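Local coordinates for epoxyqueuosine reductase (Streptococcus thermophilus, PDB 5D6S), which binds cobalamin and two iron-sulfur clusters and belongs to the QueG family of reductases, which carry a 4Fe-4S double-cluster domain, at residues L86-A91 and E194-L199; P291-F296 and I327-L332; I320-A325 and P351-T356. All coordinates share one frame; numbering follows the deposited sequence.

Contact 1: residues L86-A91 and E194-L199; sequences LSLESA and ELITNL
Thr197, whose carbonyl meets Ala91 across the contact, accepts a hydrogen bond at OG1 from Leu199 N, two residues on, at 3.2 Å (146° at the hydrogen). This ST turn bends the chain at the end of strand 190-197. The carbonyl of the same threonine faces the other segment, where Ala91 CA lies 3.6 Å from Thr197 O with 142° at the hydrogen, a CA-H...O contact. No conventional hydrogen bond links the two segments, although the CA atoms of Ala91 and Asn198 come within 4.6 Å.

Strand 190-197 is an inner strand of a four-stranded antiparallel sheet, between 93-100 and 152-155. Residues 86-91 belong to the loop that leads from helix 78-82 into strand 93-100, and this loop packs on the end of its neighbour. The bond to CB of Thr197 points away from the loop, and its side chain touches Thr93 and Ile95 of strand 93-100, whereas Ile196 points toward the loop and carries most of the apolar contact. Its CG2 meets Leu88 CD2 at 3.7 Å and Ala91 CB at 4.0 Å. The other branch ends in CD1, 3.9 Å from Ser87 CB, and Met155 of strand 152-155 touches both Ser87 and Ile196. Leu88 has CG anti to the backbone N (chi1 -167°), which carries CD2 forward to the strand; the Leu88 and Ile196 side chains lie alongside, pointing opposite ways, and Leu88 CD2 reaches within 3.8 Å of Thr197 N.

At the turn, Ser90 lies beside Asn198, but their polar ends are held by a third part of the chain rather than by each other. Ser90 OG is hydrogen-bonded to Glu151 OE1, while Asn198 ND2 donates to Asn149 O and its OD1 accepts a weak hydrogen bond from Glu151 N.

Contact 2: residues P291-F296 and I327-L332; sequences PELLPF and IALANL
Leu293 and Leu329 both carry CG anti to the carbonyl carbon (chi1 -61° and -71°), and with the CB atom of each already directed toward the other segment this brings the two branched ends side by side, running in opposing senses. The contact joins the short helix 293-296 to the C-terminal end of helix 318-331, in an all-helical part of the chain consistent with the HEAT-like region of this family.

Leu293 sits like a single knob among Ala325, Ala328, Leu329 and Leu332, with Leu332 just past the helix end. The evidence lies mainly in one methyl group: Leu293 CD1 is 3.7 Å from Leu329 CD2, and Ala328 CB lies 4.0 Å from the same Leu293 CD1. Leu332 CD1 completes the set, also at 4.0 Å from Leu293 CD1. Nearer its own backbone, Leu293 CB lies 3.8 Å from Leu329 CD2.

No hydrogen bond crosses; the side-chain contacts are all apolar, and 202 Å² is buried, both sides summed. Glu292, at the N-cap position of the short helix, is hydrogen-bonded through OE1 to Thr112 OG1. Elsewhere on helix 318-331, Ile327 and Ala330 pack on Trp359 of helix 351-364.

Leu329 divides its two methyls between neighbouring partners: while CD2 lies against Leu293, Leu329 CD1 meets Leu294 CD2 at 3.8 Å.

Contact 3: residues I320-A325 and P351-T356; sequences ILQRNA and PIHTAT
The backbones of Arg323 and His353 approach to 5.6 Å between CA atoms, the nearest such pair of the two segments. The axes of segments 320-325 and 351-356 pass 9.6 Å apart and run nearly parallel, with 8° between their N-to-C directions. Helix 338-347 comes between helices 318-331 and 351-364 in sequence, so the parallel pair fits the stacked helices of a HEAT-like region, as is probable for this family.

The His353 ring lies between the two helices. Its CG is anti to the carbonyl carbon (chi1 -65°), and the ring end thereby swings nearer to helix 320-325 than its CB alone would suggest. His353 CD2 lies 3.9 Å from Arg323 CB, while His353 CE1 is 3.6 Å from Gln322 OE1, with amide and ring planes steeply inclined at 64°. His353 NE2 is hydrogen-bonded to Asn319 O, one turn back on the facing helix. Gln322 is itself fixed by others: NE2 is hydrogen-bonded to Phe296 O and Leu299 O, and OE1 to Lys318 NZ.

CG anti to the backbone N carries the Arg323 chain along its helix to Ile352, where Arg323 CD lies 3.8 Å from Ile352 CG2 at a slant; the bend at chi3 then turns NE toward its hydrogen-bond partner, Gly246 O. One turn along from Ile352, Thr356 CG2 lies 4.0 Å from Arg323 O.

Ile352 O takes two donors from opposite faces of its plane: Thr356 N at 2.9 Å and Thr356 OG1 at 2.7 Å.

Contacts 2 and 3 are neighbours, with centres about 11 Å apart, and share helix 318-331, which packs on helix 293-296 in one and on helix 351-364 in the other. They also touch directly: Phe296 CZ lies 3.5 Å from Leu321 CB, and Ile327 CG1 lies 3.7 Å from Thr356 CG2. Contact 1 is remote, its centre about 45 Å from that of contact 2 and 43 Å from that of contact 3, on the opposite side of the chain's centre. The side chain of Ser87 in contact 1 is about 11 Å from cobalamin and that of Arg323 in contact 3 about 12 Å, so neither of these side chains touches the ligand.

Contact 1: residues L86-A91 and E194-L199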
ATOM      1  N   LEU A  86      -0.731  15.808  22.246  1.00 78.62           N
ATOM      2  CA  LEU A  86      -1.308  14.581  22.811  1.00 71.08           C
ATOM      3  C   LEU A  86      -0.394  13.362  22.652  1.00 64.31           C
ATOM      4  O   LEU A  86      -0.509  12.414  23.398  1.00 56.53           O
ATOM      5  CB  LEU A  86      -2.673  14.300  22.195  1.00 68.38           C
ATOM      6  CG  LEU A  86      -3.760  15.314  22.553  1.00 73.30           C
ATOM      7  CD1 LEU A  86      -5.097  14.949  21.910  1.00 75.24           C
ATOM      8  CD2 LEU A  86      -3.941  15.411  24.058  1.00 73.52           C
ATOM      9  N   SER A  87       0.513  13.402  21.684  1.00 69.88           N
ATOM     10  CA  SER A  87       1.539  12.365  21.528  1.00 68.89           C
ATOM     11  C   SER A  87       2.822  12.651  22.320  1.00 74.65           C
ATOM     12  O   SER A  87       3.604  11.728  22.550  1.00 81.73           O
ATOM     13  CB  SER A  87       1.915  12.175  20.044  1.00 65.53           C
ATOM     14  OG  SER A  87       0.842  11.653  19.289  1.00 61.01           O
ATOM     15  N   LEU A  88       3.074  13.914  22.671  1.00 79.94           N
ATOM     16  CA  LEU A  88       4.312  14.262  23.391  1.00 81.64           C
ATOM     17  C   LEU A  88       4.139  15.172  24.646  1.00 90.13           C
ATOM     18  O   LEU A  88       4.585  14.794  25.732  1.00 93.69           O
ATOM     19  CB  LEU A  88       5.372  14.819  22.425  1.00 70.98           C
ATOM     20  CG  LEU A  88       6.820  14.941  22.955  1.00 66.73           C
ATOM     21  CD1 LEU A  88       7.328  13.709  23.681  1.00 58.99           C
ATOM     22  CD2 LEU A  88       7.788  15.278  21.826  1.00 71.62           C
ATOM     23  N   GLU A  89       3.523  16.349  24.504  1.00 84.53           N
ATOM     24  CA  GLU A  89       3.372  17.327  25.624  1.00 83.30           C
ATOM     25  C   GLU A  89       4.448  18.394  25.509  1.00 77.87           C
ATOM     26  O   GLU A  89       4.133  19.573  25.340  1.00 81.65           O
ATOM     27  CB  GLU A  89       3.420  16.701  27.032  1.00 75.60           C
ATOM     28  N   SER A  90       5.715  17.988  25.573  1.00 74.58           N
ATOM     29  CA  SER A  90       6.853  18.917  25.372  1.00 75.83           C
ATOM     30  C   SER A  90       7.133  19.252  23.894  1.00 77.54           C
ATOM     31  O   SER A  90       8.252  19.635  23.532  1.00 77.61           O
ATOM     32  CB  SER A  90       8.124  18.353  26.016  1.00 72.40           C
ATOM     33  OG  SER A  90       8.693  17.346  25.212  1.00 75.84           O
ATOM     34  N   ALA A  91       6.103  19.130  23.057  1.00 73.49           N
ATOM     35  CA  ALA A  91       6.257  19.222  21.613  1.00 73.46           C
ATOM     36  C   ALA A  91       6.437  20.655  21.169  1.00 71.31           C
ATOM     37  O   ALA A  91       5.712  21.548  21.583  1.00 65.07           O
ATOM     38  CB  ALA A  91       5.063  18.609  20.913  1.00 77.69           C
ATOM     39  N   GLU A 194       8.050  10.715  10.695  1.00 76.06           N
ATOM     40  CA  GLU A 194       8.080  11.916  11.536  1.00 79.44           C
ATOM     41  C   GLU A 194       8.792  11.643  12.841  1.00 81.95           C
ATOM     42  O   GLU A 194       8.639  10.581  13.432  1.00 67.67           O
ATOM     43  CB  GLU A 194       6.689  12.373  11.951  1.00 75.73           C
ATOM     44  CG  GLU A 194       5.752  12.676  10.820  1.00 71.24           C
ATOM     45  CD  GLU A 194       4.884  11.507  10.483  1.00 71.74           C
ATOM     46  OE1 GLU A 194       4.982  11.048   9.326  1.00 68.74           O
ATOM     47  OE2 GLU A 194       4.132  11.042  11.378  1.00 68.59           O
ATOM     48  N   LEU A 195       9.543  12.639  13.295  1.00 89.86           N
ATOM     49  CA  LEU A 195      10.088  12.649  14.640  1.00 88.86           C
ATOM     50  C   LEU A 195       9.540  13.889  15.335  1.00 96.37           C
ATOM     51  O   LEU A 195       9.988  15.013  15.076  1.00103.43           O
ATOM     52  CB  LEU A 195      11.614  12.673  14.590  1.00 84.25           C
ATOM     53  CG  LEU A 195      12.328  12.473  15.916  1.00 85.59           C
ATOM     54  CD1 LEU A 195      12.009  11.121  16.526  1.00 84.43           C
ATOM     55  CD2 LEU A 195      13.827  12.603  15.696  1.00 91.29           C
ATOM     56  N   ILE A 196       8.530  13.686  16.175  1.00 92.85           N
ATOM     57  CA  ILE A 196       8.009  14.762  17.013  1.00 86.65           C
ATOM     58  C   ILE A 196       9.047  15.012  18.096  1.00 82.00           C
ATOM     59  O   ILE A 196       9.639  14.071  18.621  1.00 77.94           O
ATOM     60  CB  ILE A 196       6.675  14.404  17.683  1.00 83.79           C
ATOM     61  CG1 ILE A 196       5.618  14.040  16.646  1.00 82.77           C
ATOM     62  CG2 ILE A 196       6.154  15.585  18.493  1.00 84.78           C
ATOM     63  CD1 ILE A 196       4.380  13.401  17.251  1.00 80.89           C
ATOM     64  N   THR A 197       9.264  16.282  18.427  1.00 85.22           N
ATOM     65  CA  THR A 197      10.375  16.668  19.297  1.00 91.53           C
ATOM     66  C   THR A 197      10.126  17.964  20.095  1.00 88.82           C
ATOM     67  O   THR A 197       9.266  18.779  19.749  1.00 66.02           O
ATOM     68  CB  THR A 197      11.696  16.744  18.481  1.00 95.65           C
ATOM     69  OG1 THR A 197      12.716  17.370  19.256  1.00108.25           O
ATOM     70  CG2 THR A 197      11.524  17.542  17.228  1.00102.34           C
ATOM     71  N   ASN A 198      10.916  18.146  21.157  1.00 96.33           N
ATOM     72  CA  ASN A 198      10.857  19.355  22.009  1.00 95.74           C
ATOM     73  C   ASN A 198      11.895  20.439  21.659  1.00 90.14           C
ATOM     74  O   ASN A 198      12.141  21.339  22.454  1.00 93.36           O
ATOM     75  CB  ASN A 198      11.018  18.974  23.477  1.00 88.86           C
ATOM     76  CG  ASN A 198      12.436  18.552  23.826  1.00 89.70           C
ATOM     77  OD1 ASN A 198      13.304  18.418  22.958  1.00 92.22           O
ATOM     78  ND2 ASN A 198      12.666  18.306  25.103  1.00 83.93           N
ATOM     79  N   LEU A 199      12.480  20.355  20.468  1.00 83.15           N
ATOM     80  CA  LEU A 199      13.456  21.337  19.999  1.00 81.01           C
ATOM     81  C   LEU A 199      12.789  22.584  19.419  1.00 85.94           C
ATOM     82  O   LEU A 199      11.730  22.511  18.808  1.00 83.45           O
ATOM     83  CB  LEU A 199      14.379  20.714  18.947  1.00 89.16           C
ATOM     84  CG  LEU A 199      15.595  19.905  19.421  1.00 90.44           C
ATOM     85  CD1 LEU A 199      15.323  19.135  20.704  1.00 93.59           C
ATOM     86  CD2 LEU A 199      16.079  18.965  18.321  1.00 93.21           C
TER

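Contact 2: residues P291-F296 and I327-L332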
ATOM      1  N   PRO A 291       5.997 -12.289  -8.142  1.00 59.47           N
ATOM      2  CA  PRO A 291       5.985 -13.679  -7.751  1.00 54.54           C
ATOM      3  C   PRO A 291       5.231 -14.568  -8.691  1.00 51.25           C
ATOM      4  O   PRO A 291       4.245 -14.167  -9.305  1.00 62.06           O
ATOM      5  CB  PRO A 291       5.323 -13.650  -6.377  1.00 54.12           C
ATOM      6  CG  PRO A 291       4.437 -12.473  -6.418  1.00 52.15           C
ATOM      7  CD  PRO A 291       5.081 -11.477  -7.315  1.00 56.40           C
ATOM      8  N   GLU A 292       5.749 -15.772  -8.828  1.00 62.73           N
ATOM      9  CA  GLU A 292       5.144 -16.792  -9.664  1.00 63.78           C
ATOM     10  C   GLU A 292       3.910 -17.254  -8.899  1.00 53.46           C
ATOM     11  O   GLU A 292       3.994 -17.612  -7.723  1.00 56.05           O
ATOM     12  CB  GLU A 292       6.136 -17.948  -9.903  1.00 68.45           C
ATOM     13  CG  GLU A 292       7.417 -17.554 -10.667  1.00 68.65           C
ATOM     14  CD  GLU A 292       8.449 -18.676 -10.711  1.00 71.97           C
ATOM     15  OE1 GLU A 292       8.606 -19.339 -11.769  1.00 77.59           O
ATOM     16  OE2 GLU A 292       9.069 -18.934  -9.665  1.00 77.86           O
ATOM     17  N   LEU A 293       2.764 -17.217  -9.561  1.00 49.93           N
ATOM     18  CA  LEU A 293       1.480 -17.339  -8.881  1.00 46.10           C
ATOM     19  C   LEU A 293       1.182 -18.745  -8.352  1.00 47.41           C
ATOM     20  O   LEU A 293       0.859 -18.890  -7.180  1.00 47.23           O
ATOM     21  CB  LEU A 293       0.356 -16.872  -9.798  1.00 51.19           C
ATOM     22  CG  LEU A 293       0.541 -15.379 -10.179  1.00 51.72           C
ATOM     23  CD1 LEU A 293      -0.275 -15.028 -11.414  1.00 51.46           C
ATOM     24  CD2 LEU A 293       0.185 -14.481  -9.012  1.00 50.60           C
ATOM     25  N   LEU A 294       1.302 -19.779  -9.182  1.00 42.55           N
ATOM     26  CA  LEU A 294       0.939 -21.114  -8.735  1.00 39.05           C
ATOM     27  C   LEU A 294       1.875 -21.599  -7.629  1.00 44.34           C
ATOM     28  O   LEU A 294       1.416 -22.262  -6.671  1.00 43.55           O
ATOM     29  CB  LEU A 294       0.882 -22.099  -9.902  1.00 40.91           C
ATOM     30  CG  LEU A 294      -0.306 -21.878 -10.839  1.00 42.80           C
ATOM     31  CD1 LEU A 294      -0.045 -22.531 -12.187  1.00 44.91           C
ATOM     32  CD2 LEU A 294      -1.592 -22.403 -10.200  1.00 42.82           C
ATOM     33  N   PRO A 295       3.180 -21.266  -7.727  1.00 44.89           N
ATOM     34  CA  PRO A 295       4.057 -21.628  -6.600  1.00 49.39           C
ATOM     35  C   PRO A 295       3.698 -20.829  -5.362  1.00 53.19           C
ATOM     36  O   PRO A 295       3.741 -21.365  -4.243  1.00 51.15           O
ATOM     37  CB  PRO A 295       5.464 -21.266  -7.092  1.00 46.05           C
ATOM     38  CG  PRO A 295       5.382 -21.317  -8.583  1.00 51.13           C
ATOM     39  CD  PRO A 295       3.953 -20.912  -8.930  1.00 49.11           C
ATOM     40  N   PHE A 296       3.305 -19.574  -5.557  1.00 51.50           N
ATOM     41  CA  PHE A 296       2.792 -18.763  -4.447  1.00 50.31           C
ATOM     42  C   PHE A 296       1.587 -19.395  -3.738  1.00 51.80           C
ATOM     43  O   PHE A 296       1.501 -19.366  -2.513  1.00 50.70           O
ATOM     44  CB  PHE A 296       2.395 -17.398  -4.937  1.00 51.15           C
ATOM     45  CG  PHE A 296       2.142 -16.423  -3.839  1.00 55.51           C
ATOM     46  CD1 PHE A 296       3.193 -15.906  -3.111  1.00 53.45           C
ATOM     47  CD2 PHE A 296       0.848 -16.030  -3.528  1.00 61.65           C
ATOM     48  CE1 PHE A 296       2.970 -15.012  -2.091  1.00 54.24           C
ATOM     49  CE2 PHE A 296       0.614 -15.118  -2.527  1.00 57.18           C
ATOM     50  CZ  PHE A 296       1.679 -14.602  -1.811  1.00 58.56           C
ATOM     51  N   ILE A 327      -7.196 -14.497  -8.112  1.00 42.67           N
ATOM     52  CA  ILE A 327      -7.814 -13.520  -8.969  1.00 45.54           C
ATOM     53  C   ILE A 327      -6.926 -13.198 -10.172  1.00 48.66           C
ATOM     54  O   ILE A 327      -7.426 -13.039 -11.295  1.00 50.44           O
ATOM     55  CB  ILE A 327      -8.193 -12.273  -8.192  1.00 45.11           C
ATOM     56  CG1 ILE A 327      -9.324 -12.627  -7.212  1.00 51.74           C
ATOM     57  CG2 ILE A 327      -8.655 -11.179  -9.139  1.00 47.15           C
ATOM     58  CD1 ILE A 327      -9.570 -11.604  -6.114  1.00 50.90           C
ATOM     59  N   ALA A 328      -5.631 -13.059  -9.938  1.00 44.56           N
ATOM     60  CA  ALA A 328      -4.698 -12.754 -11.019  1.00 46.27           C
ATOM     61  C   ALA A 328      -4.744 -13.868 -12.042  1.00 50.13           C
ATOM     62  O   ALA A 328      -4.918 -13.620 -13.241  1.00 48.39           O
ATOM     63  CB  ALA A 328      -3.281 -12.615 -10.473  1.00 49.01           C
ATOM     64  N   LEU A 329      -4.613 -15.107 -11.564  1.00 49.78           N
ATOM     65  CA  LEU A 329      -4.718 -16.266 -12.452  1.00 47.43           C
ATOM     66  C   LEU A 329      -6.016 -16.268 -13.273  1.00 48.54           C
ATOM     67  O   LEU A 329      -6.001 -16.634 -14.447  1.00 50.28           O
ATOM     68  CB  LEU A 329      -4.619 -17.554 -11.660  1.00 41.46           C
ATOM     69  CG  LEU A 329      -3.221 -17.786 -11.153  1.00 44.92           C
ATOM     70  CD1 LEU A 329      -3.238 -18.956 -10.176  1.00 50.05           C
ATOM     71  CD2 LEU A 329      -2.258 -18.052 -12.289  1.00 43.43           C
ATOM     72  N   ALA A 330      -7.128 -15.858 -12.666  1.00 41.40           N
ATOM     73  CA  ALA A 330      -8.351 -15.769 -13.422  1.00 44.45           C
ATOM     74  C   ALA A 330      -8.272 -14.645 -14.479  1.00 48.69           C
ATOM     75  O   ALA A 330      -8.690 -14.816 -15.612  1.00 50.33           O
ATOM     76  CB  ALA A 330      -9.518 -15.553 -12.485  1.00 47.05           C
ATOM     77  N   ASN A 331      -7.722 -13.498 -14.097  1.00 49.56           N
ATOM     78  CA  ASN A 331      -7.521 -12.395 -15.035  1.00 51.65           C
ATOM     79  C   ASN A 331      -6.577 -12.707 -16.198  1.00 53.50           C
ATOM     80  O   ASN A 331      -6.726 -12.147 -17.281  1.00 61.25           O
ATOM     81  CB  ASN A 331      -7.025 -11.156 -14.291  1.00 51.06           C
ATOM     82  CG  ASN A 331      -8.128 -10.500 -13.506  1.00 53.55           C
ATOM     83  OD1 ASN A 331      -9.327 -10.754 -13.766  1.00 48.04           O
ATOM     84  ND2 ASN A 331      -7.759  -9.672 -12.535  1.00 48.43           N
ATOM     85  N   LEU A 332      -5.627 -13.613 -15.986  1.00 51.98           N
ATOM     86  CA  LEU A 332      -4.809 -14.137 -17.066  1.00 51.87           C
ATOM     87  C   LEU A 332      -5.431 -15.301 -17.853  1.00 50.88           C
ATOM     88  O   LEU A 332      -4.784 -15.802 -18.776  1.00 55.62           O
ATOM     89  CB  LEU A 332      -3.462 -14.599 -16.522  1.00 55.49           C
ATOM     90  CG  LEU A 332      -2.633 -13.489 -15.896  1.00 54.14           C
ATOM     91  CD1 LEU A 332      -1.510 -14.082 -15.069  1.00 50.20           C
ATOM     92  CD2 LEU A 332      -2.083 -12.567 -16.976  1.00 55.82           C
TER

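Contact 3: residues I320-A325 and P351-T356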
ATOM      1  N   ILE A 320      -4.840 -13.087   2.233  1.00 41.76           N
ATOM      2  CA  ILE A 320      -5.299 -12.054   1.313  1.00 47.10           C
ATOM      3  C   ILE A 320      -4.503 -12.067  -0.009  1.00 44.24           C
ATOM      4  O   ILE A 320      -5.055 -11.896  -1.095  1.00 47.99           O
ATOM      5  CB  ILE A 320      -5.273 -10.642   1.915  1.00 49.93           C
ATOM      6  CG1 ILE A 320      -3.911 -10.313   2.513  1.00 50.01           C
ATOM      7  CG2 ILE A 320      -6.368 -10.473   2.944  1.00 47.27           C
ATOM      8  CD1 ILE A 320      -3.720  -8.832   2.681  1.00 53.48           C
ATOM      9  N   LEU A 321      -3.225 -12.357   0.085  1.00 43.53           N
ATOM     10  CA  LEU A 321      -2.404 -12.449  -1.113  1.00 46.79           C
ATOM     11  C   LEU A 321      -2.747 -13.648  -1.968  1.00 47.56           C
ATOM     12  O   LEU A 321      -2.821 -13.520  -3.177  1.00 55.96           O
ATOM     13  CB  LEU A 321      -0.919 -12.463  -0.741  1.00 52.20           C
ATOM     14  CG  LEU A 321      -0.498 -11.253   0.109  1.00 49.29           C
ATOM     15  CD1 LEU A 321       0.989 -11.300   0.380  1.00 51.72           C
ATOM     16  CD2 LEU A 321      -0.850  -9.955  -0.602  1.00 47.21           C
ATOM     17  N   GLN A 322      -2.986 -14.813  -1.360  1.00 45.22           N
ATOM     18  CA  GLN A 322      -3.341 -15.988  -2.149  1.00 45.73           C
ATOM     19  C   GLN A 322      -4.711 -15.814  -2.806  1.00 49.55           C
ATOM     20  O   GLN A 322      -4.904 -16.219  -3.950  1.00 54.11           O
ATOM     21  CB  GLN A 322      -3.252 -17.252  -1.306  1.00 47.10           C
ATOM     22  CG  GLN A 322      -1.801 -17.566  -0.942  1.00 49.74           C
ATOM     23  CD  GLN A 322      -1.620 -18.798  -0.072  1.00 44.82           C
ATOM     24  OE1 GLN A 322      -2.514 -19.175   0.692  1.00 42.56           O
ATOM     25  NE2 GLN A 322      -0.443 -19.419  -0.168  1.00 43.55           N
ATOM     26  N   ARG A 323      -5.657 -15.195  -2.092  1.00 45.59           N
ATOM     27  CA  ARG A 323      -6.916 -14.829  -2.717  1.00 46.68           C
ATOM     28  C   ARG A 323      -6.632 -14.011  -3.993  1.00 47.62           C
ATOM     29  O   ARG A 323      -7.183 -14.275  -5.046  1.00 41.36           O
ATOM     30  CB  ARG A 323      -7.826 -14.006  -1.750  1.00 51.64           C
ATOM     31  CG  ARG A 323      -8.827 -13.139  -2.506  1.00 48.56           C
ATOM     32  CD  ARG A 323      -9.989 -12.565  -1.736  1.00 53.15           C
ATOM     33  NE  ARG A 323      -9.860 -11.338  -0.909  1.00 53.97           N
ATOM     34  CZ  ARG A 323      -8.843 -10.489  -0.825  1.00 56.19           C
ATOM     35  NH1 ARG A 323      -7.724 -10.606  -1.522  1.00 62.69           N
ATOM     36  NH2 ARG A 323      -8.952  -9.477   0.003  1.00 54.97           N
ATOM     37  N   ASN A 324      -5.807 -12.972  -3.847  1.00 46.52           N
ATOM     38  CA  ASN A 324      -5.500 -12.072  -4.944  1.00 51.16           C
ATOM     39  C   ASN A 324      -4.813 -12.801  -6.094  1.00 52.22           C
ATOM     40  O   ASN A 324      -5.063 -12.516  -7.260  1.00 52.98           O
ATOM     41  CB  ASN A 324      -4.595 -10.927  -4.474  1.00 52.04           C
ATOM     42  CG  ASN A 324      -5.259 -10.061  -3.431  1.00 50.93           C
ATOM     43  OD1 ASN A 324      -6.478 -10.074  -3.292  1.00 48.24           O
ATOM     44  ND2 ASN A 324      -4.470  -9.294  -2.702  1.00 50.39           N
ATOM     45  N   ALA A 325      -3.975 -13.761  -5.751  1.00 45.83           N
ATOM     46  CA  ALA A 325      -3.260 -14.521  -6.742  1.00 48.21           C
ATOM     47  C   ALA A 325      -4.221 -15.355  -7.549  1.00 43.52           C
ATOM     48  O   ALA A 325      -4.054 -15.498  -8.768  1.00 44.73           O
ATOM     49  CB  ALA A 325      -2.195 -15.400  -6.073  1.00 53.07           C
ATOM     50  N   PRO A 351     -12.353 -21.195   2.982  1.00 47.64           N
ATOM     51  CA  PRO A 351     -13.551 -20.890   2.198  1.00 46.46           C
ATOM     52  C   PRO A 351     -13.451 -19.670   1.299  1.00 46.48           C
ATOM     53  O   PRO A 351     -13.991 -19.683   0.196  1.00 49.30           O
ATOM     54  CB  PRO A 351     -14.620 -20.676   3.260  1.00 46.96           C
ATOM     55  CG  PRO A 351     -14.125 -21.410   4.451  1.00 45.20           C
ATOM     56  CD  PRO A 351     -12.639 -21.314   4.421  1.00 44.16           C
ATOM     57  N   ILE A 352     -12.790 -18.607   1.741  1.00 46.59           N
ATOM     58  CA  ILE A 352     -12.620 -17.440   0.855  1.00 45.06           C
ATOM     59  C   ILE A 352     -11.927 -17.854  -0.432  1.00 45.89           C
ATOM     60  O   ILE A 352     -12.395 -17.520  -1.539  1.00 48.06           O
ATOM     61  CB  ILE A 352     -11.836 -16.288   1.499  1.00 47.87           C
ATOM     62  CG1 ILE A 352     -12.766 -15.337   2.220  1.00 50.08           C
ATOM     63  CG2 ILE A 352     -11.162 -15.411   0.454  1.00 50.63           C
ATOM     64  CD1 ILE A 352     -13.622 -16.012   3.234  1.00 56.67           C
ATOM     65  N   HIS A 353     -10.855 -18.641  -0.298  1.00 42.87           N
ATOM     66  CA  HIS A 353     -10.156 -19.168  -1.464  1.00 41.75           C
ATOM     67  C   HIS A 353     -11.024 -20.077  -2.327  1.00 40.39           C
ATOM     68  O   HIS A 353     -11.013 -19.959  -3.557  1.00 45.42           O
ATOM     69  CB  HIS A 353      -8.905 -19.917  -1.063  1.00 43.56           C
ATOM     70  CG  HIS A 353      -7.870 -19.053  -0.435  1.00 41.05           C
ATOM     71  ND1 HIS A 353      -6.820 -19.565   0.299  1.00 45.79           N
ATOM     72  CD2 HIS A 353      -7.745 -17.709  -0.390  1.00 41.53           C
ATOM     73  CE1 HIS A 353      -6.057 -18.568   0.715  1.00 43.00           C
ATOM     74  NE2 HIS A 353      -6.610 -17.432   0.327  1.00 43.16           N
ATOM     75  N   THR A 354     -11.779 -20.959  -1.692  1.00 38.21           N
ATOM     76  CA  THR A 354     -12.691 -21.813  -2.420  1.00 37.42           C
ATOM     77  C   THR A 354     -13.640 -21.001  -3.280  1.00 39.50           C
ATOM     78  O   THR A 354     -13.808 -21.245  -4.479  1.00 39.61           O
ATOM     79  CB  THR A 354     -13.503 -22.687  -1.453  1.00 38.54           C
ATOM     80  OG1 THR A 354     -12.629 -23.567  -0.736  1.00 36.78           O
ATOM     81  CG2 THR A 354     -14.548 -23.533  -2.212  1.00 41.82           C
ATOM     82  N   ALA A 355     -14.314 -20.049  -2.655  1.00 46.17           N
ATOM     83  CA  ALA A 355     -15.322 -19.250  -3.369  1.00 43.22           C
ATOM     84  C   ALA A 355     -14.670 -18.448  -4.488  1.00 40.82           C
ATOM     85  O   ALA A 355     -15.216 -18.270  -5.563  1.00 43.11           O
ATOM     86  CB  ALA A 355     -16.024 -18.333  -2.411  1.00 40.58           C
ATOM     87  N   THR A 356     -13.478 -17.973  -4.228  1.00 44.65           N
ATOM     88  CA  THR A 356     -12.769 -17.177  -5.241  1.00 45.32           C
ATOM     89  C   THR A 356     -12.387 -18.104  -6.400  1.00 47.76           C
ATOM     90  O   THR A 356     -12.619 -17.779  -7.556  1.00 52.73           O
ATOM     91  CB  THR A 356     -11.559 -16.489  -4.638  1.00 40.75           C
ATOM     92  OG1 THR A 356     -11.988 -15.727  -3.497  1.00 36.57           O
ATOM     93  CG2 THR A 356     -10.913 -15.610  -5.643  1.00 47.05           C
TER